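Local coordinates for protein putative NAD-dependent epimerase/dehydratase (Bacillus halodurans, PDB 3E8X) that binds NADP through a Rossmann-type fold and is probably an epimerase or dehydratase of the atypical short-chain dehydrogenase/reductase family, its substrate being unknown, at residues L25-N30 with D86-A91; P48-R53 with S67-A72. All blocks are in the same frame, centred on the assembly; numbering follows the deposited sequence. Where two conformers were deposited one is given.

Contact 1 of 2, residues L25-N30 with D86-A91; sequences LVVGAN and DAVVFA. With NAP (NADP nicotinamide-adenine-dinucleotide phosphate), chain B.
Val27 of strand 25-27 lies between Val88 and Phe90 of strand 87-90, its partner in the parallel sheet of a Rossmann fold, with the NADP site at the C-terminal ends of both strands. The axes approach to 4.9 Å and diverge by 18°. Four backbone hydrogen bonds run from Leu25 N to Ala87 O, Val89 N to Leu25 O, Val27 N to Val89 O and Ala91 N to Val27 O; the second is nearly straight.

The tight part is the buried strand pair. On the sheet face of Leu25, Val27, Val88 and Phe90, Val27 uses both methyls. Its CG1, anti to the backbone N (chi1 178°), reaches the Phe90 ring at CD1 (3.9 Å) and meets that side chain obliquely, while CG2 lies 4.0 Å from Val88 CG1. Replaced by an alanine, Val27 would lose both methyls, which would probably leave a gap beside the Phe90 ring and take from Val88 CG1 an apolar neighbour. On the other face of the sheet, Val26 and Val89 pack against helix 32-43 through Leu38 and Leu37, respectively. The close packing extends to Gly28, in a type II turn from Val26 to Ala29: its phi is positive, and a CB there would jam against the preceding carbonyl O and also clash with Ala91 C. Its own O approaches NADP C4B at 3.9 Å.

The loose part begins after Gly28, for Ala29 and Asn30 do not touch 86-91. Partly exposed Asn30 faces the cofactor instead. Arg35 holds its OD1, and its ND2 donates to the 2'-phosphate oxygen O1X of NADP at 2.7 Å, with 159° at the hydrogen.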
loop_
_atom_site.group_PDB
_atom_site.type_symbol
_atom_site.label_atom_id
_atom_site.label_comp_id
_atom_site.label_asym_id
_atom_site.label_seq_id
_atom_site.Cartn_x
_atom_site.Cartn_y
_atom_site.Cartn_z
ATOM N N LEU A 25 -4.331 -16.868 16.966
ATOM C CA LEU A 25 -4.278 -15.453 17.275
ATOM C C LEU A 25 -5.306 -14.712 16.436
ATOM O O LEU A 25 -5.244 -14.736 15.203
ATOM C CB LEU A 25 -2.914 -14.857 17.001
ATOM C CG LEU A 25 -2.687 -13.389 17.398
ATOM C CD1 LEU A 25 -2.761 -13.223 18.977
ATOM C CD2 LEU A 25 -1.319 -12.974 16.810
ATOM N N VAL A 26 -6.241 -14.056 17.121
ATOM C CA VAL A 26 -7.215 -13.142 16.452
ATOM C C VAL A 26 -6.732 -11.675 16.635
ATOM O O VAL A 26 -6.727 -11.126 17.738
ATOM C CB VAL A 26 -8.630 -13.362 16.945
ATOM C CG1 VAL A 26 -9.636 -12.474 16.107
ATOM C CG2 VAL A 26 -9.013 -14.861 16.794
ATOM N N VAL A 27 -6.190 -11.136 15.564
ATOM C CA VAL A 27 -5.715 -9.742 15.502
ATOM C C VAL A 27 -6.971 -8.904 15.220
ATOM O O VAL A 27 -7.759 -9.195 14.323
ATOM C CB VAL A 27 -4.634 -9.555 14.434
ATOM C CG1 VAL A 27 -4.165 -8.078 14.322
ATOM C CG2 VAL A 27 -3.456 -10.514 14.703
ATOM N N GLY A 28 -7.208 -7.902 16.044
ATOM C CA GLY A 28 -8.453 -7.149 15.911
ATOM C C GLY A 28 -9.581 -7.784 16.705
ATOM O O GLY A 28 -10.741 -7.624 16.330
ATOM N N ALA A 29 -9.237 -8.432 17.827
ATOM C CA ALA A 29 -10.146 -9.354 18.530
ATOM C C ALA A 29 -11.366 -8.667 19.233
ATOM O O ALA A 29 -12.369 -9.348 19.571
ATOM C CB ALA A 29 -9.371 -10.292 19.518
ATOM N N ASN A 30 -11.269 -7.360 19.452
ATOM C CA ASN A 30 -12.379 -6.588 20.017
ATOM C C ASN A 30 -13.401 -6.071 18.991
ATOM O O ASN A 30 -14.412 -5.474 19.388
ATOM C CB ASN A 30 -11.865 -5.418 20.866
ATOM C CG ASN A 30 -12.911 -4.934 21.886
ATOM O OD1 ASN A 30 -13.554 -5.744 22.572
ATOM N ND2 ASN A 30 -13.080 -3.613 21.983
ATOM N N ASP A 86 -0.423 -21.127 16.274
ATOM C CA ASP A 86 -0.463 -22.053 15.132
ATOM C C ASP A 86 -1.072 -21.426 13.873
ATOM O O ASP A 86 -0.807 -21.890 12.771
ATOM C CB ASP A 86 -1.314 -23.295 15.474
ATOM C CG ASP A 86 -0.772 -24.075 16.647
ATOM O OD1 ASP A 86 0.429 -24.382 16.616
ATOM O OD2 ASP A 86 -1.525 -24.394 17.589
ATOM N N ALA A 87 -1.925 -20.412 14.056
ATOM C CA ALA A 87 -2.690 -19.752 12.957
ATOM C C ALA A 87 -2.961 -18.308 13.348
ATOM O O ALA A 87 -3.123 -18.005 14.524
ATOM C CB ALA A 87 -3.999 -20.508 12.657
ATOM N N VAL A 88 -2.969 -17.419 12.362
ATOM C CA VAL A 88 -3.307 -16.013 12.582
ATOM C C VAL A 88 -4.518 -15.681 11.778
ATOM O O VAL A 88 -4.595 -16.057 10.639
ATOM C CB VAL A 88 -2.159 -15.046 12.150
ATOM C CG1 VAL A 88 -2.577 -13.568 12.356
ATOM C CG2 VAL A 88 -0.872 -15.327 12.947
ATOM N N VAL A 89 -5.468 -14.968 12.384
ATOM C CA VAL A 89 -6.596 -14.383 11.607
ATOM C C VAL A 89 -6.441 -12.851 11.712
ATOM O O VAL A 89 -6.434 -12.291 12.823
ATOM C CB VAL A 89 -7.968 -14.863 12.128
ATOM C CG1 VAL A 89 -9.140 -14.118 11.444
ATOM C CG2 VAL A 89 -8.042 -16.435 11.934
ATOM N N PHE A 90 -6.272 -12.189 10.561
ATOM C CA PHE A 90 -6.221 -10.730 10.563
ATOM C C PHE A 90 -7.655 -10.190 10.377
ATOM O O PHE A 90 -8.223 -10.202 9.253
ATOM C CB PHE A 90 -5.267 -10.191 9.481
ATOM C CG PHE A 90 -5.019 -8.700 9.600
ATOM C CD1 PHE A 90 -4.057 -8.207 10.470
ATOM C CD2 PHE A 90 -5.818 -7.791 8.931
ATOM C CE1 PHE A 90 -3.844 -6.835 10.594
ATOM C CE2 PHE A 90 -5.610 -6.425 9.064
ATOM C CZ PHE A 90 -4.644 -5.955 9.899
ATOM N N ALA A 91 -8.239 -9.744 11.490
ATOM C CA ALA A 91 -9.587 -9.208 11.527
ATOM C C ALA A 91 -9.607 -7.737 12.004
ATOM O O ALA A 91 -10.641 -7.258 12.463
ATOM C CB ALA A 91 -10.505 -10.111 12.424
HETATM P PA NAP B . -14.605 -3.538 13.691
HETATM O O1A NAP B . -14.249 -2.083 13.373
HETATM O O2A NAP B . -15.777 -3.844 14.598
HETATM O O5B NAP B . -13.234 -4.235 14.198
HETATM C C5B NAP B . -11.937 -3.619 14.089
HETATM C C4B NAP B . -11.036 -3.900 15.290
HETATM O O4B NAP B . -9.717 -3.445 14.937
HETATM C C3B NAP B . -11.419 -3.169 16.602
HETATM O O3B NAP B . -11.662 -4.048 17.715
HETATM C C2B NAP B . -10.209 -2.309 16.929
HETATM O O2B NAP B . -9.866 -2.180 18.330
HETATM C C1B NAP B . -9.103 -3.045 16.157
HETATM N N9A NAP B . -7.920 -2.160 16.006
HETATM C C8A NAP B . -7.914 -0.900 15.544
HETATM N N7A NAP B . -6.657 -0.420 15.609
HETATM C C5A NAP B . -5.878 -1.398 16.114
HETATM C C6A NAP B . -4.515 -1.500 16.411
HETATM N N6A NAP B . -3.691 -0.457 16.178
HETATM N N1A NAP B . -4.012 -2.631 16.957
HETATM C C2A NAP B . -4.822 -3.663 17.197
HETATM N N3A NAP B . -6.142 -3.604 16.925
HETATM C C4A NAP B . -6.689 -2.485 16.379
HETATM O O3 NAP B . -14.880 -4.279 12.257
HETATM P PN NAP B . -15.838 -5.565 11.948
HETATM O O1N NAP B . -17.210 -5.017 11.665
HETATM O O2N NAP B . -15.485 -6.613 12.980
HETATM O O5D NAP B . -15.401 -6.048 10.481
HETATM C C5D NAP B . -14.215 -6.808 10.280
HETATM C C4D NAP B . -13.558 -6.305 9.008
HETATM O O4D NAP B . -14.390 -6.520 7.867
HETATM C C3D NAP B . -13.306 -4.805 9.064
HETATM O O3D NAP B . -12.062 -4.567 9.739
HETATM C C2D NAP B . -13.412 -4.357 7.603
HETATM O O2D NAP B . -12.158 -4.077 7.019
HETATM C C1D NAP B . -14.057 -5.549 6.859
HETATM N N1N NAP B . -15.253 -5.233 6.017
HETATM C C2N NAP B . -16.244 -4.409 6.436
HETATM C C3N NAP B . -17.359 -4.158 5.609
HETATM C C7N NAP B . -18.511 -3.278 6.042
HETATM O O7N NAP B . -19.592 -3.368 5.431
HETATM N N7N NAP B . -18.345 -2.476 7.107
HETATM C C4N NAP B . -17.432 -4.767 4.354
HETATM C C5N NAP B . -16.408 -5.609 3.954
HETATM C C6N NAP B . -15.339 -5.822 4.808
HETATM P P2B NAP B . -10.743 -1.366 19.448
HETATM O O1X NAP B . -11.752 -2.346 19.981
HETATM O O2X NAP B . -9.711 -0.974 20.502
HETATM O O3X NAP B . -11.381 -0.245 18.655
#

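Contact 2 of 2, residues P48-R53 with S67-A72; sequences PVAMVR and SDIVVA. With NAP (NADP nicotinamide-adenine-dinucleotide phosphate), chain B.
This is a parallel strand pairing within the beta-alpha-beta unit formed by strand 47-52, helix 58-63 and strand 68-71, in the nucleotide-binding sheet of a Rossmann fold. Four bridges from Val49-Asp68 to Val52-Val71 establish the register, and the strand axes approach to 4.6 Å and diverge by 26°. Five backbone hydrogen bonds join the segments, from Ser67 N to Pro48 O at one end to Ala72 N to Val52 O at the other; Val70 takes part twice, giving its N to Ala50 O and receiving Val52 N.

Under helix 58-63, Ala50 CB meets Ile69 CD1, and Val52 CG2 lies 3.6 Å from Ile69 CG2. With CG1 anti to the carbonyl carbon (chi1 -62°), CG2 of Val52 is left between backbone N and carbonyl carbon, against Ile69; Leu61 covers all three residues. On the other face the side chains of Val49 and Val70 cross at about a right angle, CG1 to CG1 3.7 Å, while Val70 CG2 rests 3.6 Å from CB of Met51, a selenomethionine. Met51 continues alongside Ala72, its CG 4.0 Å from Ala72 CB. At the partly exposed start, the Asp68 carboxylate forms a salt bridge with Arg23.

Beyond the last bridge Arg53 turns away from 67-72 to the cofactor, where its charge probably favours NADP over NAD. Adenine N7A lies 3.4 Å above the guanidinium plane, over its centre, and the 2'-phosphorus P2B lies in that plane at its edge. Arg53 NH1 adds weak bonds to O3X and O2B, while NE donates to phosphate oxygen O2X at 3.0 Å with 144° at the hydrogen.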
loop_
_atom_site.group_PDB
_atom_site.type_symbol
_atom_site.label_atom_id
_atom_site.label_comp_id
_atom_site.label_asym_id
_atom_site.label_seq_id
_atom_site.Cartn_x
_atom_site.Cartn_y
_atom_site.Cartn_z
ATOM N N PRO A 48 -8.711 -19.795 20.921
ATOM C CA PRO A 48 -8.591 -18.428 20.459
ATOM C C PRO A 48 -7.819 -17.540 21.437
ATOM O O PRO A 48 -8.094 -17.508 22.655
ATOM C CB PRO A 48 -10.061 -17.963 20.298
ATOM C CG PRO A 48 -10.901 -19.124 20.592
ATOM C CD PRO A 48 -10.071 -20.031 21.453
ATOM N N VAL A 49 -6.823 -16.845 20.880
ATOM C CA VAL A 49 -5.972 -15.923 21.607
ATOM C C VAL A 49 -6.369 -14.564 21.092
ATOM O O VAL A 49 -6.184 -14.266 19.925
ATOM C CB VAL A 49 -4.447 -16.231 21.414
ATOM C CG1 VAL A 49 -3.568 -15.159 22.142
ATOM C CG2 VAL A 49 -4.097 -17.697 21.878
ATOM N N ALA A 50 -6.955 -13.743 21.971
ATOM C CA ALA A 50 -7.428 -12.419 21.567
ATOM C C ALA A 50 -6.337 -11.391 21.752
ATOM O O ALA A 50 -5.784 -11.251 22.864
ATOM C CB ALA A 50 -8.681 -12.033 22.387
HETATM N N MSE A 51 -6.017 -10.675 20.678
HETATM C CA MSE A 51 -5.106 -9.523 20.776
HETATM C C MSE A 51 -5.933 -8.236 20.904
HETATM O O MSE A 51 -6.791 -7.920 20.068
HETATM C CB MSE A 51 -4.136 -9.432 19.578
HETATM C CG MSE A 51 -3.215 -8.203 19.541
HETATM SE SE MSE A 51 -1.996 -8.334 18.040
HETATM C CE MSE A 51 -1.602 -6.451 17.443
ATOM N N VAL A 52 -5.610 -7.500 21.953
ATOM C CA VAL A 52 -6.302 -6.260 22.339
ATOM C C VAL A 52 -5.295 -5.152 22.648
ATOM O O VAL A 52 -4.207 -5.415 23.108
ATOM C CB VAL A 52 -7.229 -6.494 23.586
ATOM C CG1 VAL A 52 -8.254 -7.481 23.207
ATOM C CG2 VAL A 52 -6.450 -7.022 24.792
ATOM N N ARG A 53 -5.706 -3.919 22.370
ATOM C CA ARG A 53 -4.923 -2.712 22.642
ATOM C C ARG A 53 -4.845 -2.415 24.137
ATOM O O ARG A 53 -3.823 -1.932 24.634
ATOM C CB ARG A 53 -5.566 -1.504 21.956
ATOM C CG ARG A 53 -5.313 -1.394 20.468
ATOM C CD ARG A 53 -5.709 -0.009 19.929
ATOM N NE ARG A 53 -7.084 0.076 19.415
ATOM C CZ ARG A 53 -7.516 1.048 18.606
ATOM N NH1 ARG A 53 -8.769 1.058 18.176
ATOM N NH2 ARG A 53 -6.699 2.023 18.205
ATOM N N SER A 67 -9.287 -17.982 24.970
ATOM C CA SER A 67 -8.473 -18.851 25.831
ATOM C C SER A 67 -7.364 -18.085 26.555
ATOM O O SER A 67 -6.898 -18.495 27.630
ATOM C CB SER A 67 -7.795 -19.947 24.970
ATOM O OG SER A 67 -8.733 -20.987 24.701
ATOM N N ASP A 68 -6.938 -16.997 25.924
ATOM C CA ASP A 68 -5.820 -16.174 26.388
ATOM C C ASP A 68 -5.990 -14.796 25.779
ATOM O O ASP A 68 -6.666 -14.649 24.781
ATOM C CB ASP A 68 -4.465 -16.793 25.986
ATOM C CG ASP A 68 -3.712 -17.398 27.175
ATOM O OD1 ASP A 68 -3.470 -16.642 28.155
ATOM O OD2 ASP A 68 -3.349 -18.610 27.132
ATOM N N ILE A 69 -5.395 -13.804 26.413
ATOM C CA ILE A 69 -5.446 -12.430 25.977
ATOM C C ILE A 69 -4.006 -11.996 25.887
ATOM O O ILE A 69 -3.137 -12.359 26.772
ATOM C CB ILE A 69 -6.159 -11.528 27.017
ATOM C CG1 ILE A 69 -7.615 -11.980 27.271
ATOM C CG2 ILE A 69 -6.066 -10.073 26.647
ATOM C CD1 ILE A 69 -8.615 -11.974 26.134
ATOM N N VAL A 70 -3.715 -11.286 24.807
ATOM C CA VAL A 70 -2.419 -10.647 24.643
ATOM C C VAL A 70 -2.676 -9.179 24.333
ATOM O O VAL A 70 -3.517 -8.843 23.472
ATOM C CB VAL A 70 -1.538 -11.325 23.534
ATOM C CG1 VAL A 70 -1.326 -12.764 23.865
ATOM C CG2 VAL A 70 -2.157 -11.168 22.081
ATOM N N VAL A 71 -1.944 -8.330 25.040
ATOM C CA VAL A 71 -2.072 -6.878 24.958
ATOM C C VAL A 71 -0.962 -6.387 24.018
ATOM O O VAL A 71 0.211 -6.503 24.320
ATOM C CB VAL A 71 -1.977 -6.247 26.404
ATOM C CG1 VAL A 71 -2.016 -4.692 26.375
ATOM C CG2 VAL A 71 -3.081 -6.855 27.291
ATOM N N ALA A 72 -1.351 -5.909 22.836
ATOM C CA ALA A 72 -0.405 -5.489 21.816
ATOM C C ALA A 72 -1.146 -4.546 20.882
ATOM O O ALA A 72 -2.357 -4.515 20.880
ATOM C CB ALA A 72 0.142 -6.683 21.062
HETATM P PA NAP B . -14.605 -3.538 13.691
HETATM O O1A NAP B . -14.249 -2.083 13.373
HETATM O O2A NAP B . -15.777 -3.844 14.598
HETATM O O5B NAP B . -13.234 -4.235 14.198
HETATM C C5B NAP B . -11.937 -3.619 14.089
HETATM C C4B NAP B . -11.036 -3.900 15.290
HETATM O O4B NAP B . -9.717 -3.445 14.937
HETATM C C3B NAP B . -11.419 -3.169 16.602
HETATM O O3B NAP B . -11.662 -4.048 17.715
HETATM C C2B NAP B . -10.209 -2.309 16.929
HETATM O O2B NAP B . -9.866 -2.180 18.330
HETATM C C1B NAP B . -9.103 -3.045 16.157
HETATM N N9A NAP B . -7.920 -2.160 16.006
HETATM C C8A NAP B . -7.914 -0.900 15.544
HETATM N N7A NAP B . -6.657 -0.420 15.609
HETATM C C5A NAP B . -5.878 -1.398 16.114
HETATM C C6A NAP B . -4.515 -1.500 16.411
HETATM N N6A NAP B . -3.691 -0.457 16.178
HETATM N N1A NAP B . -4.012 -2.631 16.957
HETATM C C2A NAP B . -4.822 -3.663 17.197
HETATM N N3A NAP B . -6.142 -3.604 16.925
HETATM C C4A NAP B . -6.689 -2.485 16.379
HETATM O O3 NAP B . -14.880 -4.279 12.257
HETATM P PN NAP B . -15.838 -5.565 11.948
HETATM O O1N NAP B . -17.210 -5.017 11.665
HETATM O O2N NAP B . -15.485 -6.613 12.980
HETATM O O5D NAP B . -15.401 -6.048 10.481
HETATM C C5D NAP B . -14.215 -6.808 10.280
HETATM C C4D NAP B . -13.558 -6.305 9.008
HETATM O O4D NAP B . -14.390 -6.520 7.867
HETATM C C3D NAP B . -13.306 -4.805 9.064
HETATM O O3D NAP B . -12.062 -4.567 9.739
HETATM C C2D NAP B . -13.412 -4.357 7.603
HETATM O O2D NAP B . -12.158 -4.077 7.019
HETATM C C1D NAP B . -14.057 -5.549 6.859
HETATM N N1N NAP B . -15.253 -5.233 6.017
HETATM C C2N NAP B . -16.244 -4.409 6.436
HETATM C C3N NAP B . -17.359 -4.158 5.609
HETATM C C7N NAP B . -18.511 -3.278 6.042
HETATM O O7N NAP B . -19.592 -3.368 5.431
HETATM N N7N NAP B . -18.345 -2.476 7.107
HETATM C C4N NAP B . -17.432 -4.767 4.354
HETATM C C5N NAP B . -16.408 -5.609 3.954
HETATM C C6N NAP B . -15.339 -5.822 4.808
HETATM P P2B NAP B . -10.743 -1.366 19.448
HETATM O O1X NAP B . -11.752 -2.346 19.981
HETATM O O2X NAP B . -9.711 -0.974 20.502
HETATM O O3X NAP B . -11.381 -0.245 18.655
#

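Overall arrangement
From the N terminus, strand 23-27 comes first and helix 32-43 leads to strand 47-52. Helix 58-63 then brings the chain back to strand 68-71, so contact 2 closes a short loop with 13 residues between its segments. Strand 87-90 follows and pairs with strand 23-27, closing contact 1 across 55 residues. Contact 2 is therefore nested inside the loop of contact 1. In space the strands run 68-71, 47-52, 23-27, 87-90, and probable hydrogen bonds Val26 N to Val49 O (2.8 Å) and Val26 O to Met51 N (3.1 Å) join the two inner ones. The contact centres are 9 Å apart, and both contacts touch the same NADP.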